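Local coordinates for protein carboxylesterase (EST-2) (Archaeoglobus fulgidus, PDB 5FRD) that probably hydrolyses carboxylic esters as an alpha/beta-hydrolase and holds a coenzyme A molecule in the vicinity of its active site, at residues His208-Phe211 / His212-Pro216. Numbering follows the deposited sequence. Where two conformers were deposited one is given.
With COA (coenzyme A), chain C.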
loop_
_atom_site.group_PDB
_atom_site.type_symbol
_atom_site.label_atom_id
_atom_site.label_comp_id
_atom_site.label_asym_id
_atom_site.label_seq_id
_atom_site.Cartn_x
_atom_site.Cartn_y
_atom_site.Cartn_z
ATOM N N HIS A 208 -11.658 -6.792 4.050
ATOM C CA HIS A 208 -11.791 -6.665 2.600
ATOM C C HIS A 208 -13.240 -6.857 2.153
ATOM O O HIS A 208 -13.713 -6.164 1.254
ATOM C CB HIS A 208 -10.780 -7.591 1.934
ATOM C CG HIS A 208 -9.376 -7.189 2.263
ATOM N ND1 HIS A 208 -8.741 -7.557 3.425
ATOM C CD2 HIS A 208 -8.555 -6.315 1.650
ATOM C CE1 HIS A 208 -7.561 -6.968 3.480
ATOM N NE2 HIS A 208 -7.432 -6.208 2.415
ATOM N N GLU A 209 -13.939 -7.784 2.798
ATOM C CA GLU A 209 -15.388 -7.854 2.593
ATOM C C GLU A 209 -16.068 -6.560 3.048
ATOM O O GLU A 209 -17.039 -6.158 2.435
ATOM C CB GLU A 209 -15.983 -9.064 3.315
ATOM C CG GLU A 209 -15.674 -10.394 2.668
ATOM C CD GLU A 209 -16.487 -10.718 1.432
ATOM O OE1 GLU A 209 -17.229 -9.849 0.918
ATOM O OE2 GLU A 209 -16.377 -11.873 0.939
ATOM N N PHE A 210 -15.529 -5.885 4.064
ATOM C CA PHE A 210 -16.119 -4.607 4.517
ATOM C C PHE A 210 -16.053 -3.593 3.390
ATOM O O PHE A 210 -17.057 -2.959 3.036
ATOM C CB PHE A 210 -15.417 -4.092 5.758
ATOM C CG PHE A 210 -15.944 -2.760 6.218
ATOM C CD1 PHE A 210 -16.998 -2.709 7.105
ATOM C CD2 PHE A 210 -15.409 -1.577 5.751
ATOM C CE1 PHE A 210 -17.506 -1.497 7.570
ATOM C CE2 PHE A 210 -15.929 -0.350 6.186
ATOM C CZ PHE A 210 -16.993 -0.313 7.082
ATOM N N PHE A 211 -14.881 -3.432 2.778
ATOM C CA PHE A 211 -14.803 -2.561 1.605
ATOM C C PHE A 211 -15.739 -2.966 0.486
ATOM O O PHE A 211 -16.433 -2.143 -0.130
ATOM C CB PHE A 211 -13.382 -2.562 1.007
ATOM C CG PHE A 211 -12.328 -1.874 1.836
ATOM C CD1 PHE A 211 -12.481 -0.558 2.246
ATOM C CD2 PHE A 211 -11.112 -2.533 2.074
ATOM C CE1 PHE A 211 -11.433 0.067 2.930
ATOM C CE2 PHE A 211 -10.098 -1.895 2.773
ATOM C CZ PHE A 211 -10.281 -0.615 3.203
ATOM N N HIS A 212 -15.777 -4.257 0.186
ATOM C CA HIS A 212 -16.570 -4.763 -0.909
ATOM C C HIS A 212 -18.069 -4.506 -0.690
ATOM O O HIS A 212 -18.773 -4.162 -1.640
ATOM C CB HIS A 212 -16.273 -6.247 -1.065
ATOM C CG HIS A 212 -16.830 -6.883 -2.293
ATOM N ND1 HIS A 212 -16.904 -6.281 -3.524
ATOM C CD2 HIS A 212 -17.307 -8.140 -2.471
ATOM C CE1 HIS A 212 -17.438 -7.123 -4.398
ATOM N NE2 HIS A 212 -17.667 -8.266 -3.781
ATOM N N LYS A 213 -18.532 -4.605 0.546
ATOM C CA LYS A 213 -19.933 -4.317 0.894
ATOM C C LYS A 213 -20.268 -2.843 0.724
ATOM O O LYS A 213 -21.380 -2.508 0.321
ATOM C CB LYS A 213 -20.222 -4.759 2.321
ATOM C CG LYS A 213 -20.418 -6.247 2.428
ATOM C CD LYS A 213 -20.972 -6.663 3.758
ATOM C CE LYS A 213 -20.172 -6.143 4.932
ATOM N NZ LYS A 213 -20.458 -6.961 6.148
ATOM N N HIS A 214 -19.321 -1.962 1.040
ATOM C CA HIS A 214 -19.591 -0.505 1.132
ATOM C C HIS A 214 -19.164 0.312 -0.050
ATOM O O HIS A 214 -19.379 1.516 -0.049
ATOM C CB HIS A 214 -19.005 0.062 2.416
ATOM C CG HIS A 214 -19.723 -0.416 3.620
ATOM N ND1 HIS A 214 -19.247 -1.413 4.436
ATOM C CD2 HIS A 214 -20.955 -0.097 4.088
ATOM C CE1 HIS A 214 -20.130 -1.647 5.395
ATOM N NE2 HIS A 214 -21.166 -0.853 5.209
ATOM N N ILE A 215 -18.541 -0.322 -1.019
ATOM C CA ILE A 215 -18.119 0.336 -2.248
ATOM C C ILE A 215 -18.899 -0.253 -3.424
ATOM O O ILE A 215 -18.690 -1.418 -3.772
ATOM C CB ILE A 215 -16.583 0.243 -2.430
ATOM C CG1 ILE A 215 -15.862 0.886 -1.231
ATOM C CG2 ILE A 215 -16.186 0.909 -3.744
ATOM C CD1 ILE A 215 -14.348 0.670 -1.208
ATOM N N PRO A 216 -19.758 0.558 -4.099
ATOM C CA PRO A 216 -20.627 -0.048 -5.110
ATOM C C PRO A 216 -19.938 -0.724 -6.277
ATOM O O PRO A 216 -20.269 -1.861 -6.608
ATOM C CB PRO A 216 -21.496 1.118 -5.595
ATOM C CG PRO A 216 -21.418 2.123 -4.523
ATOM C CD PRO A 216 -20.121 1.949 -3.801
HETATM N N1A COA C . -12.888 -3.534 8.806
HETATM C C2A COA C . -14.018 -4.061 9.299
HETATM N N3A COA C . -14.224 -4.176 10.617
HETATM C C4A COA C . -13.301 -3.742 11.503
HETATM C C5A COA C . -12.055 -3.157 11.051
HETATM C C6A COA C . -11.893 -3.054 9.611
HETATM N N6A COA C . -10.756 -2.528 9.108
HETATM N N7A COA C . -11.306 -2.835 12.117
HETATM C C8A COA C . -12.051 -3.165 13.188
HETATM N N9A COA C . -13.226 -3.708 12.808
HETATM C C1B COA C . -14.260 -4.217 13.729
HETATM C C2B COA C . -13.741 -5.481 14.352
HETATM O O2B COA C . -14.007 -6.590 13.495
HETATM C C3B COA C . -14.466 -5.481 15.687
HETATM O O3B COA C . -15.773 -6.022 15.502
HETATM P P3B COA C . -16.430 -7.075 16.539
HETATM O O7A COA C . -16.521 -6.244 17.801
HETATM O O8A COA C . -15.439 -8.221 16.572
HETATM O O9A COA C . -17.749 -7.431 15.889
HETATM C C4B COA C . -14.565 -4.010 16.043
HETATM O O4B COA C . -14.458 -3.304 14.791
HETATM C C5B COA C . -13.497 -3.520 17.006
HETATM O O5B COA C . -12.200 -3.791 16.451
HETATM P P1A COA C . -10.956 -2.811 16.717
HETATM O O1A COA C . -11.341 -1.401 16.542
HETATM O O2A COA C . -9.842 -3.350 15.818
HETATM O O3A COA C . -10.532 -2.945 18.262
HETATM P P2A COA C . -10.250 -4.260 19.145
HETATM O O4A COA C . -9.774 -3.651 20.435
HETATM O O5A COA C . -11.410 -5.204 19.052
HETATM O O6A COA C . -9.042 -5.072 18.440
HETATM C CBP COA C . -6.862 -5.579 17.669
HETATM C CCP COA C . -7.729 -4.532 18.355
HETATM C CDP COA C . -5.460 -4.996 17.500
HETATM C CEP COA C . -6.809 -6.831 18.568
HETATM C CAP COA C . -7.476 -5.913 16.286
HETATM O OAP COA C . -7.665 -4.698 15.515
HETATM C C9P COA C . -6.631 -6.891 15.500
HETATM O O9P COA C . -6.532 -8.044 15.862
HETATM N N8P COA C . -6.041 -6.422 14.385
HETATM C C7P COA C . -5.327 -7.268 13.425
HETATM C C6P COA C . -3.833 -7.400 13.700
HETATM C C5P COA C . -2.953 -6.191 13.450
HETATM O O5P COA C . -2.147 -5.813 14.311
HETATM N N4P COA C . -3.042 -5.608 12.252
HETATM C C3P COA C . -2.180 -4.523 11.844
HETATM C C2P COA C . -2.939 -3.585 10.935
HETATM S S1P COA C . -1.798 -2.329 10.317
#
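His214 lies over one face of the Phe210 ring, its ND1 3.5 Å above the plane and over the centre. The two ring planes are 44° apart, an oblique pairing whose nearest atoms, Phe210 CE1 and His214 CE1, are 3.4 Å apart. What fixes the imidazole there is a hydrogen bond from His214 ND1 to Phe210 O, 3.0 Å long. That carbonyl oxygen also takes the helical bond from His214 N, and the two donors arrive from opposite faces of its plane. With CG anti to the backbone N (chi1 177°), the Phe210 ring swings back beside its own carbonyl carbon, where His214 meets it. Phe210 CB comes to 3.8 Å from C2A of the coenzyme A adenine; Leu178 and Ala116 also touch the side chain. One residue on, Phe211 CB meets Ile215 CD1 at 4.0 Å, and the pair runs side by side onto strand 192-197, against Val194 and Thr192. Ile215 is where the chain leaves helical geometry, its N bonding only weakly to Phe211 O. Further back, His208 is tied through both ring nitrogens, to Pro204 O and Thr114 N. This is the C-terminal end of helix 205-214, the crossover helix of a beta-alpha-beta unit in the alpha/beta-hydrolase fold, which brings the Phe210 side chain into the coenzyme A pocket.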